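Side-chain contact in DUF683-containing protein (Cyanothece, PDB 3CSX), which is of unknown function but is a metalloprotein associated with nitrogen fixation in this cyanobacterium: residues Met36-Leu41 and Val53-Lys58. Numbering follows the deposited sequence.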
ATOM      1  N   MET B  36       0.929  10.752 -17.286  1.00 16.61           N
ATOM      2  CA  MET B  36       1.135  11.656 -18.425  1.00 17.05           C
ATOM      3  C   MET B  36      -0.063  12.528 -18.718  1.00 16.72           C
ATOM      4  O   MET B  36       0.082  13.685 -18.994  1.00 15.56           O
ATOM      5  CB  MET B  36       1.622  10.905 -19.664  1.00 17.94           C
ATOM      6  CG  MET B  36       2.070  11.879 -20.751  1.00 21.27           C
ATOM      7  SD  MET B  36       3.519  12.879 -20.274  1.00 29.37           S
ATOM      8  CE  MET B  36       4.720  11.635 -20.388  1.00 28.74           C
ATOM      9  N   ASP B  37      -1.273  11.980 -18.618  1.00 17.07           N
ATOM     10  CA  ASP B  37      -2.442  12.763 -18.808  1.00 17.70           C
ATOM     11  C   ASP B  37      -2.629  13.841 -17.755  1.00 16.48           C
ATOM     12  O   ASP B  37      -3.049  14.970 -18.053  1.00 16.98           O
ATOM     13  CB  ASP B  37      -3.661  11.836 -18.937  1.00 18.75           C
ATOM     14  CG  ASP B  37      -3.659  11.089 -20.259  1.00 22.45           C
ATOM     15  OD1 ASP B  37      -2.728  11.283 -21.124  1.00 29.33           O
ATOM     16  OD2 ASP B  37      -4.557  10.266 -20.438  1.00 27.35           O
ATOM     17  N   LEU B  38      -2.287  13.521 -16.523  1.00 15.83           N
ATOM     18  CA  LEU B  38      -2.416  14.527 -15.503  1.00 15.12           C
ATOM     19  C   LEU B  38      -1.368  15.615 -15.754  1.00 13.86           C
ATOM     20  O   LEU B  38      -1.656  16.786 -15.621  1.00 13.63           O
ATOM     21  CB  LEU B  38      -2.241  13.917 -14.122  1.00 15.39           C
ATOM     22  CG  LEU B  38      -2.340  14.996 -13.032  1.00 18.96           C
ATOM     23  CD1 LEU B  38      -3.688  15.816 -13.056  1.00 22.10           C
ATOM     24  CD2 LEU B  38      -2.074  14.368 -11.666  1.00 21.46           C
ATOM     25  N   HIS B  39      -0.171  15.192 -16.111  1.00 15.55           N
ATOM     26  CA  HIS B  39       0.903  16.163 -16.435  1.00 16.34           C
ATOM     27  C   HIS B  39       0.447  17.108 -17.529  1.00 16.99           C
ATOM     28  O   HIS B  39       0.563  18.325 -17.422  1.00 16.31           O
ATOM     29  CB  HIS B  39       2.163  15.416 -16.832  1.00 15.22           C
ATOM     30  CG  HIS B  39       3.147  16.282 -17.536  1.00 15.63           C
ATOM     31  ND1 HIS B  39       3.049  16.557 -18.893  1.00 14.24           N
ATOM     32  CD2 HIS B  39       4.221  16.966 -17.079  1.00 14.89           C
ATOM     33  CE1 HIS B  39       4.035  17.383 -19.233  1.00 18.61           C
ATOM     34  NE2 HIS B  39       4.752  17.646 -18.150  1.00 12.81           N
ATOM     35  N   ASP B  40      -0.087  16.535 -18.609  1.00 17.29           N
ATOM     36  CA  ASP B  40      -0.539  17.334 -19.734  1.00 17.14           C
ATOM     37  C   ASP B  40      -1.670  18.295 -19.391  1.00 16.96           C
ATOM     38  O   ASP B  40      -1.692  19.421 -19.882  1.00 16.80           O
ATOM     39  CB  ASP B  40      -0.928  16.429 -20.926  1.00 17.16           C
ATOM     40  CG  ASP B  40       0.264  15.700 -21.536  1.00 20.84           C
ATOM     41  OD1 ASP B  40       1.436  15.995 -21.145  1.00 16.84           O
ATOM     42  OD2 ASP B  40       0.015  14.802 -22.405  1.00 16.81           O
ATOM     43  N   LEU B  41      -2.594  17.865 -18.524  1.00 17.32           N
ATOM     44  CA  LEU B  41      -3.614  18.743 -17.962  1.00 16.60           C
ATOM     45  C   LEU B  41      -2.985  19.955 -17.243  1.00 16.08           C
ATOM     46  O   LEU B  41      -3.334  21.109 -17.510  1.00 14.96           O
ATOM     47  CB  LEU B  41      -4.551  17.970 -17.002  1.00 17.61           C
ATOM     48  CG  LEU B  41      -5.715  18.780 -16.360  1.00 17.98           C
ATOM     49  CD1 LEU B  41      -6.518  19.575 -17.404  1.00 21.41           C
ATOM     50  CD2 LEU B  41      -6.653  17.805 -15.611  1.00 17.80           C
ATOM     51  N   VAL B  53      -9.962  17.973 -10.514  1.00 18.51           N
ATOM     52  CA  VAL B  53     -10.201  17.071  -9.385  1.00 20.69           C
ATOM     53  C   VAL B  53     -10.493  15.672  -9.869  1.00 19.89           C
ATOM     54  O   VAL B  53      -9.936  14.711  -9.357  1.00 19.76           O
ATOM     55  CB  VAL B  53     -11.303  17.591  -8.423  1.00 22.16           C
ATOM     56  CG1 VAL B  53     -11.571  16.573  -7.289  1.00 21.88           C
ATOM     57  CG2 VAL B  53     -10.901  18.927  -7.852  1.00 22.45           C
ATOM     58  N   GLU B  54     -11.331  15.557 -10.899  1.00 21.02           N
ATOM     59  CA  GLU B  54     -11.662  14.267 -11.470  1.00 21.98           C
ATOM     60  C   GLU B  54     -10.443  13.522 -11.970  1.00 20.89           C
ATOM     61  O   GLU B  54     -10.242  12.339 -11.671  1.00 21.28           O
ATOM     62  CB  GLU B  54     -12.643  14.449 -12.632  1.00 22.93           C
ATOM     63  CG  GLU B  54     -13.365  13.195 -12.988  1.00 29.02           C
ATOM     64  CD  GLU B  54     -14.661  13.469 -13.736  1.00 34.74           C
ATOM     65  OE1 GLU B  54     -14.654  14.283 -14.684  1.00 36.91           O
ATOM     66  OE2 GLU B  54     -15.691  12.872 -13.357  1.00 39.74           O
ATOM     67  N   THR B  55      -9.623  14.231 -12.735  1.00 20.41           N
ATOM     68  CA  THR B  55      -8.425  13.649 -13.290  1.00 20.83           C
ATOM     69  C   THR B  55      -7.459  13.222 -12.196  1.00 19.12           C
ATOM     70  O   THR B  55      -6.935  12.133 -12.256  1.00 19.14           O
ATOM     71  CB  THR B  55      -7.752  14.593 -14.326  1.00 21.07           C
ATOM     72  OG1 THR B  55      -8.692  14.929 -15.373  1.00 23.72           O
ATOM     73  CG2 THR B  55      -6.537  13.937 -14.946  1.00 21.37           C
ATOM     74  N   ALA B  56      -7.225  14.083 -11.201  1.00 19.18           N
ATOM     75  CA  ALA B  56      -6.390  13.724 -10.037  1.00 18.85           C
ATOM     76  C   ALA B  56      -6.917  12.513  -9.244  1.00 18.79           C
ATOM     77  O   ALA B  56      -6.172  11.659  -8.845  1.00 17.68           O
ATOM     78  CB  ALA B  56      -6.242  14.916  -9.127  1.00 18.81           C
ATOM     79  N   GLU B  57      -8.229  12.445  -9.034  1.00 20.52           N
ATOM     80  CA  GLU B  57      -8.795  11.279  -8.344  1.00 20.14           C
ATOM     81  C   GLU B  57      -8.517   9.988  -9.090  1.00 19.28           C
ATOM     82  O   GLU B  57      -8.139   9.026  -8.483  1.00 19.12           O
ATOM     83  CB  GLU B  57     -10.306  11.467  -8.071  1.00 21.24           C
ATOM     84  CG  GLU B  57     -11.041  10.213  -7.500  1.00 22.76           C
ATOM     85  CD  GLU B  57     -10.521   9.770  -6.147  1.00 29.64           C
ATOM     86  OE1 GLU B  57      -9.985  10.614  -5.400  1.00 29.16           O
ATOM     87  OE2 GLU B  57     -10.670   8.573  -5.812  1.00 32.54           O
ATOM     88  N   LYS B  58      -8.738   9.969 -10.408  1.00 20.12           N
ATOM     89  CA  LYS B  58      -8.539   8.794 -11.246  1.00 21.26           C
ATOM     90  C   LYS B  58      -7.071   8.335 -11.167  1.00 20.18           C
ATOM     91  O   LYS B  58      -6.737   7.146 -11.006  1.00 19.08           O
ATOM     92  CB  LYS B  58      -8.912   9.246 -12.670  1.00 21.61           C
ATOM     93  CG  LYS B  58      -9.282   8.188 -13.712  1.00 26.50           C
ATOM     94  CD  LYS B  58     -10.206   8.883 -14.773  1.00 26.45           C
ATOM     95  CE  LYS B  58      -9.497  10.105 -15.453  1.00 32.70           C
ATOM     96  NZ  LYS B  58     -10.262  11.414 -15.646  1.00 32.61           N
TER
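T55 OG1 hydrogen-bonds to the backbone carbonyl of N51, one turn back, and the methyl L41 CD2 packs against T55 OG1 at 3.5 Å. This is the turn-proximal end of the antiparallel helical hairpin of the Rop-like family, where helix 14-44 runs out to the connection and helix 52-77 returns. The two short segments run at 156° to each other, with axes 9.9 Å apart at closest approach.

T55 sits between the ends of two leucines. Its CB points toward helix 14-44, and the -56° chi1 turns the hydroxyl beside its own backbone N, within reach of N51, leaving CG2 anti to that N. L41 meets it tip to tip, CD2 lying 3.6 Å from T55 CB as well, so one methyl touches both the hydroxyl and the carbon that bears it. L38 comes in obliquely one turn earlier and puts CD1 3.9 Å from T55 CG2. L38 sets off along the flank of its helix, and with CG anti to the backbone N its CD1 still arrives at T55, whereas L41 already points at helix 52-77. On the returning helix L38 also touches T59, and L41 touches L52.

No hydrogen bond joins the two segments, and their 167 Å² of buried surface comes mainly from these three side chains. On the flank turned from helix 52-77, H39 binds its neighbour D40: the ring gives ND1-H in its own plane to D40 OD1 at 2.8 Å, reaching that oxygen on the anti side, 24° out of the carboxylate plane.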